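Local coordinates for protein ubiquitin and WLM domain-containing metalloprotease SPCC1442.07c (Schizosaccharomyces pombe, PDB 5JIG) that probably cleaves proteins trapped on DNA as a DNA-dependent zinc metalloprotease, helping to repair toxic DNA-protein cross-links, at residues V11-Y14 and P15-R19; T31-K34 and K35-D38; G84-Y88 and K89-S93. All blocks are in the same frame, centred on the assembly; numbering follows the deposited sequence.

In the fold
The three contacts are local: two are the loop-to-helix entries of helices 17-29 and 88-100, and the third is the opening turns of helix 31-40, all within the WLM protease domain. Contact 1 opens helix 17-29 at the far end of the molecule, away from the metal site, and its centre lies 25 Å from that of contact 2, with no touch between them. Contact 3, at the start of helix 88-100, meets both: R19 CZ packs 3.4 Å from F85 CD1, and I33 CD1 lies 4.2 Å from K92 CG. Helix 88-100 carries the HExxH motif, whose H97 and H101 bind nickel here together with H107. The side chains of I33 and V91 each lie about 9 Å from that of E98, the predicted active-site residue.

Contact 1: residues V11-Y14 and P15-R19; sequences VLDY and PHKDR
K17 folds its aliphatic chain back over the loop that precedes its own helix, reaching as far as V11. Its CG stands between backbone N and carbonyl carbon (chi1 60°), which turns the chain toward the loop, and a bend at chi3 (-74°) carries CE to 3.9 Å from CG2 of V11. Nearer the backbone, K17 CB rests 3.4 Å from the carbonyl oxygen of L12. The reversal is a type II beta turn from Y14 to K17, with H16 in the N-cap position of helix 17-29 and D13 at the centre of an inverse gamma turn just upstream. P15 meets the preceding tyrosine with its CD, which sits at the ring edge, near the ring plane, and 3.3 Å from Y14 CB. The polar ends look elsewhere: Y14 OH bonds to D51, while H16 ND1 bonds to the carbonyl of Y82, whose ring it also meets edge to face. Between D13 OD2 and K17 NZ the gap is 4.2 Å, beyond a salt bridge. The attraction between these charges is therefore probably a mild one, and the lysine chain meets the loop through its methylenes, at V11 and at the L12 carbonyl.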
# COMPACT_ATOMS: atom_id res chain seq x y z
N VAL A 11 0.33 -12.97 2.98
CA VAL A 11 -1.03 -13.14 2.52
C VAL A 11 -1.72 -14.15 3.41
O VAL A 11 -1.13 -14.94 4.17
CB VAL A 11 -1.10 -13.60 1.05
CG1 VAL A 11 -0.55 -12.52 0.17
CG2 VAL A 11 -0.40 -14.94 0.85
N LEU A 12 -3.06 -14.10 3.34
CA LEU A 12 -3.91 -14.97 4.15
C LEU A 12 -4.12 -16.31 3.50
O LEU A 12 -3.93 -16.53 2.33
CB LEU A 12 -5.18 -14.24 4.40
CG LEU A 12 -4.89 -12.93 5.19
CD1 LEU A 12 -6.15 -12.27 5.46
CD2 LEU A 12 -4.16 -13.12 6.56
N ASP A 13 -4.61 -17.23 4.35
CA ASP A 13 -4.89 -18.59 3.95
C ASP A 13 -6.27 -18.72 3.35
O ASP A 13 -7.17 -19.31 3.97
CB ASP A 13 -4.70 -19.50 5.11
CG ASP A 13 -4.77 -20.95 4.78
OD1 ASP A 13 -5.04 -21.79 5.73
OD2 ASP A 13 -4.52 -21.27 3.59
N TYR A 14 -6.45 -18.17 2.17
CA TYR A 14 -7.67 -18.22 1.41
C TYR A 14 -7.34 -18.82 0.02
O TYR A 14 -6.19 -18.87 -0.40
CB TYR A 14 -8.29 -16.81 1.21
CG TYR A 14 -9.00 -16.29 2.42
CD1 TYR A 14 -10.18 -16.89 2.87
CD2 TYR A 14 -8.48 -15.26 3.20
CE1 TYR A 14 -10.83 -16.50 3.96
CE2 TYR A 14 -9.10 -14.83 4.30
CZ TYR A 14 -10.27 -15.42 4.73
OH TYR A 14 -10.90 -14.96 5.85
N PRO A 15 -8.38 -19.33 -0.68
CA PRO A 15 -8.20 -19.80 -2.04
C PRO A 15 -7.51 -18.73 -2.91
O PRO A 15 -7.79 -17.53 -2.75
CB PRO A 15 -9.65 -20.07 -2.51
CG PRO A 15 -10.34 -20.40 -1.25
CD PRO A 15 -9.77 -19.42 -0.25
N HIS A 16 -6.64 -19.16 -3.80
CA HIS A 16 -5.93 -18.24 -4.70
C HIS A 16 -5.02 -17.27 -3.96
O HIS A 16 -4.78 -16.15 -4.41
CB HIS A 16 -6.85 -17.51 -5.62
CG HIS A 16 -7.94 -18.39 -6.17
ND1 HIS A 16 -9.18 -18.46 -5.61
CD2 HIS A 16 -7.93 -19.33 -7.15
CE1 HIS A 16 -9.91 -19.37 -6.25
NE2 HIS A 16 -9.16 -19.91 -7.18
N LYS A 17 -4.44 -17.73 -2.87
CA LYS A 17 -3.50 -16.87 -2.15
C LYS A 17 -2.28 -16.58 -3.03
O LYS A 17 -1.63 -15.57 -2.83
CB LYS A 17 -3.09 -17.46 -0.81
CG LYS A 17 -2.43 -18.79 -0.91
CD LYS A 17 -2.15 -19.36 0.47
CE LYS A 17 -1.05 -18.75 1.23
NZ LYS A 17 -0.87 -19.45 2.52
N ASP A 18 -1.95 -17.47 -3.98
CA ASP A 18 -0.81 -17.13 -4.87
C ASP A 18 -1.10 -15.75 -5.72
O ASP A 18 -0.27 -14.91 -6.01
CB ASP A 18 -0.43 -18.27 -5.79
CG ASP A 18 0.35 -19.42 -5.06
OD1 ASP A 18 0.73 -19.29 -3.89
OD2 ASP A 18 0.52 -20.50 -5.68
N ARG A 19 -2.37 -15.59 -6.05
CA ARG A 19 -2.88 -14.38 -6.71
C ARG A 19 -2.83 -13.17 -5.76
O ARG A 19 -2.43 -12.07 -6.14
CB ARG A 19 -4.26 -14.63 -7.22
CG ARG A 19 -4.83 -13.53 -8.01
CD ARG A 19 -6.15 -14.02 -8.63
NE ARG A 19 -6.89 -12.91 -9.10
CZ ARG A 19 -8.18 -12.90 -9.43
NH1 ARG A 19 -8.67 -11.72 -9.79
NH2 ARG A 19 -8.99 -14.00 -9.35

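Contact 2: residues T31-K34 and K35-D38; sequences TGIK and KIMD
I33 and M37, one helical turn apart, lie side by side and point the same way, CG2 of the isoleucine touching SD of the methionine at 3.7 Å. This is the tight face of helix 31-40. M37 CG, anti to its carbonyl carbon (chi1 -65°), also passes 3.3 Å from the I33 carbonyl oxygen. I36 takes the less common rotamer, with CG1 between backbone N and carbonyl carbon (chi1 61°); that brings CG1 to 3.3 Å from the same oxygen, while the two isoleucine CD1 atoms stay 4.4 Å apart. Four successive i to i+4 backbone bonds run beneath, from K35 N to T31 O through to D38 N to K34 O, and the first of them is the most bent, at 148°.

The other face is open to solvent. T31, K34 and K35 lie on it, and the two lysines send bent chains away from the segment they adjoin. D38 stands at its margin; in the conformer given, its CG comes 3.3 Å from K34 O and its OD2 bonds to the hydroxyl of S2. On the buried side, I33 packs against L95 and I96 of helix 88-100, I36 reaches I96 and L99 there and L118 of helix 109-122, and F6 of strand 6-10 receives both I33 and M37.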
# COMPACT_ATOMS: atom_id res chain seq x y z
N THR A 31 6.08 1.34 -9.92
CA THR A 31 7.05 2.40 -10.04
C THR A 31 6.67 3.69 -9.31
O THR A 31 7.53 4.43 -8.85
CB THR A 31 7.39 2.63 -11.50
OG1 THR A 31 6.18 2.87 -12.20
CG2 THR A 31 8.08 1.48 -12.13
N GLY A 32 5.38 3.95 -9.24
CA GLY A 32 4.89 5.11 -8.51
C GLY A 32 5.01 4.95 -7.01
O GLY A 32 5.41 5.88 -6.30
N ILE A 33 4.68 3.79 -6.49
CA ILE A 33 4.89 3.49 -5.07
C ILE A 33 6.36 3.57 -4.70
O ILE A 33 6.74 4.16 -3.70
CB ILE A 33 4.27 2.12 -4.71
CG1 ILE A 33 2.76 2.09 -4.88
CG2 ILE A 33 4.68 1.67 -3.31
CD1 ILE A 33 1.98 3.07 -4.01
N LYS A 34 7.22 3.00 -5.55
CA LYS A 34 8.67 3.09 -5.29
C LYS A 34 9.13 4.53 -5.29
O LYS A 34 9.95 4.92 -4.43
CB LYS A 34 9.43 2.25 -6.31
CG LYS A 34 9.29 0.79 -6.20
CD LYS A 34 10.01 0.02 -7.28
CE LYS A 34 11.35 -0.30 -6.87
NZ LYS A 34 11.73 -1.65 -7.48
N LYS A 35 8.62 5.36 -6.22
CA LYS A 35 9.02 6.75 -6.27
C LYS A 35 8.72 7.48 -5.00
O LYS A 35 9.56 8.21 -4.50
CB LYS A 35 8.30 7.43 -7.48
CG LYS A 35 8.74 8.82 -7.77
CD LYS A 35 9.96 8.83 -8.60
CE LYS A 35 10.32 10.24 -9.05
NZ LYS A 35 11.73 10.55 -8.89
N ILE A 36 7.50 7.29 -4.45
CA ILE A 36 7.18 7.99 -3.24
C ILE A 36 7.90 7.42 -2.01
O ILE A 36 8.23 8.19 -1.09
CB ILE A 36 5.67 8.14 -3.01
CG1 ILE A 36 4.96 6.82 -2.88
CG2 ILE A 36 5.09 9.02 -4.10
CD1 ILE A 36 3.50 6.93 -2.47
N MET A 37 8.11 6.12 -1.95
CA MET A 37 8.86 5.57 -0.81
C MET A 37 10.30 6.06 -0.83
O MET A 37 10.86 6.36 0.23
CB MET A 37 8.71 4.09 -0.76
CG MET A 37 7.24 3.75 -0.48
SD MET A 37 6.90 1.95 -0.35
CE MET A 37 7.65 1.58 1.26
N ASP A 38 10.89 6.18 -2.03
CA ASP A 38 12.23 6.75 -2.14
C ASP A 38 12.19 8.23 -1.76
O ASP A 38 13.03 8.70 -0.98
CB ASP A 38 12.75 6.57 -3.56
CG ASP A 38 13.23 5.18 -3.82
OD1 ASP A 38 13.28 4.80 -5.00
OD2 ASP A 38 13.80 4.54 -2.88

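Contact 3: residues G84-Y88 and K89-S93; sequences GFRDY and KTVKS
D87 is the N-cap of helix 88-100, its side chain accepting a capping bond from T90; further along, this helix carries the HExxH metal-binding motif of the WLM protease. The two side chains meet at an angle, the aspartate carboxylate reaching across the first turn. CG of D87 stands between its backbone N and carbonyl carbon (chi1 62°), which swings the carboxylate back over the helix start. OD1 then accepts twice from one residue: T90 OG1 donates from the syn side, close to the carboxylate plane, at 2.6 Å, and T90 N comes from well above that plane at 3.1 Å. Two donors at such different elevations should fix the rotation of the carboxylate, and its negative charge lies where the helix dipole would probably stabilise it.

Y88 and K92 make the second pairing. With Y88 CG anti to the backbone N (chi1 -172°), the ring swings out obliquely from the helix, on the side where K92 lies, and K92 CB sits over one face. The extended lysine chain then passes out beyond the CE2 side of the ring, its CD 4.0 Å from Y88 CE2. Both polar ends then converge on D30, K92 NZ by a salt bridge and Y88 OH by a hydrogen bond, while R26 makes a cation-pi contact with the tyrosine.

V91 faces the protein interior, packing against Y23 of helix 17-29 and L75 of strand 72-76. It also closes on the incoming loop, where its CG2 lies 3.6 Å from R86 CB.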
# COMPACT_ATOMS: atom_id res chain seq x y z
N GLY A 84 -12.70 -13.18 -5.67
CA GLY A 84 -12.99 -11.79 -6.01
C GLY A 84 -11.93 -10.87 -5.41
O GLY A 84 -11.64 -10.93 -4.21
N PHE A 85 -11.38 -10.00 -6.25
CA PHE A 85 -10.37 -9.03 -5.86
C PHE A 85 -10.80 -7.64 -6.21
O PHE A 85 -11.53 -7.39 -7.18
CB PHE A 85 -8.99 -9.38 -6.48
CG PHE A 85 -8.34 -10.56 -5.85
CD1 PHE A 85 -8.66 -11.85 -6.25
CD2 PHE A 85 -7.45 -10.40 -4.81
CE1 PHE A 85 -8.05 -12.94 -5.63
CE2 PHE A 85 -6.84 -11.50 -4.20
CZ PHE A 85 -7.17 -12.76 -4.59
N ARG A 86 -10.37 -6.72 -5.34
CA ARG A 86 -10.57 -5.26 -5.61
C ARG A 86 -9.68 -4.70 -6.75
O ARG A 86 -8.60 -5.21 -6.99
CB ARG A 86 -10.27 -4.51 -4.31
CG ARG A 86 -11.28 -4.77 -3.24
CD ARG A 86 -10.91 -4.18 -1.89
NE ARG A 86 -11.93 -4.70 -0.98
CZ ARG A 86 -13.16 -4.20 -0.90
NH1 ARG A 86 -13.46 -3.06 -1.53
NH2 ARG A 86 -14.03 -4.81 -0.12
N ASP A 87 -10.18 -3.68 -7.41
CA ASP A 87 -9.45 -3.12 -8.55
C ASP A 87 -8.15 -2.45 -8.09
O ASP A 87 -8.06 -1.83 -7.01
CB ASP A 87 -10.28 -2.17 -9.35
CG ASP A 87 -10.70 -1.04 -8.59
OD1 ASP A 87 -10.11 0.04 -8.79
OD2 ASP A 87 -11.61 -1.19 -7.77
N TYR A 88 -7.14 -2.57 -8.94
CA TYR A 88 -5.82 -2.10 -8.62
C TYR A 88 -5.78 -0.62 -8.30
O TYR A 88 -5.09 -0.20 -7.35
CB TYR A 88 -4.83 -2.45 -9.72
CG TYR A 88 -3.42 -2.15 -9.36
CD1 TYR A 88 -2.72 -2.98 -8.52
CD2 TYR A 88 -2.78 -1.01 -9.82
CE1 TYR A 88 -1.42 -2.70 -8.13
CE2 TYR A 88 -1.46 -0.72 -9.47
CZ TYR A 88 -0.79 -1.58 -8.60
OH TYR A 88 0.49 -1.35 -8.20
N LYS A 89 -6.44 0.20 -9.11
CA LYS A 89 -6.36 1.62 -8.89
C LYS A 89 -6.83 1.95 -7.48
O LYS A 89 -6.23 2.83 -6.80
CB LYS A 89 -7.18 2.36 -9.94
CG LYS A 89 -7.27 3.81 -9.88
CD LYS A 89 -7.85 4.42 -11.11
CE LYS A 89 -7.64 3.59 -12.34
NZ LYS A 89 -6.22 3.43 -12.70
N THR A 90 -7.92 1.34 -7.05
CA THR A 90 -8.45 1.63 -5.75
C THR A 90 -7.52 1.19 -4.63
O THR A 90 -7.30 1.92 -3.67
CB THR A 90 -9.86 0.99 -5.62
OG1 THR A 90 -10.69 1.48 -6.72
CG2 THR A 90 -10.53 1.26 -4.33
N VAL A 91 -6.98 -0.02 -4.76
CA VAL A 91 -6.05 -0.51 -3.73
C VAL A 91 -4.77 0.28 -3.69
O VAL A 91 -4.27 0.59 -2.59
CB VAL A 91 -5.82 -2.03 -3.92
CG1 VAL A 91 -4.74 -2.53 -2.94
CG2 VAL A 91 -7.13 -2.79 -3.69
N LYS A 92 -4.22 0.64 -4.84
CA LYS A 92 -3.04 1.50 -4.85
C LYS A 92 -3.29 2.80 -4.10
O LYS A 92 -2.44 3.27 -3.35
CB LYS A 92 -2.57 1.73 -6.29
CG LYS A 92 -1.39 2.69 -6.39
CD LYS A 92 -0.86 2.82 -7.79
CE LYS A 92 0.14 3.92 -7.93
NZ LYS A 92 0.85 3.94 -9.21
N SER A 93 -4.44 3.41 -4.33
CA SER A 93 -4.75 4.65 -3.64
C SER A 93 -4.93 4.43 -2.14
O SER A 93 -4.50 5.27 -1.35
CB SER A 93 -6.02 5.27 -4.24
OG SER A 93 -6.29 6.51 -3.62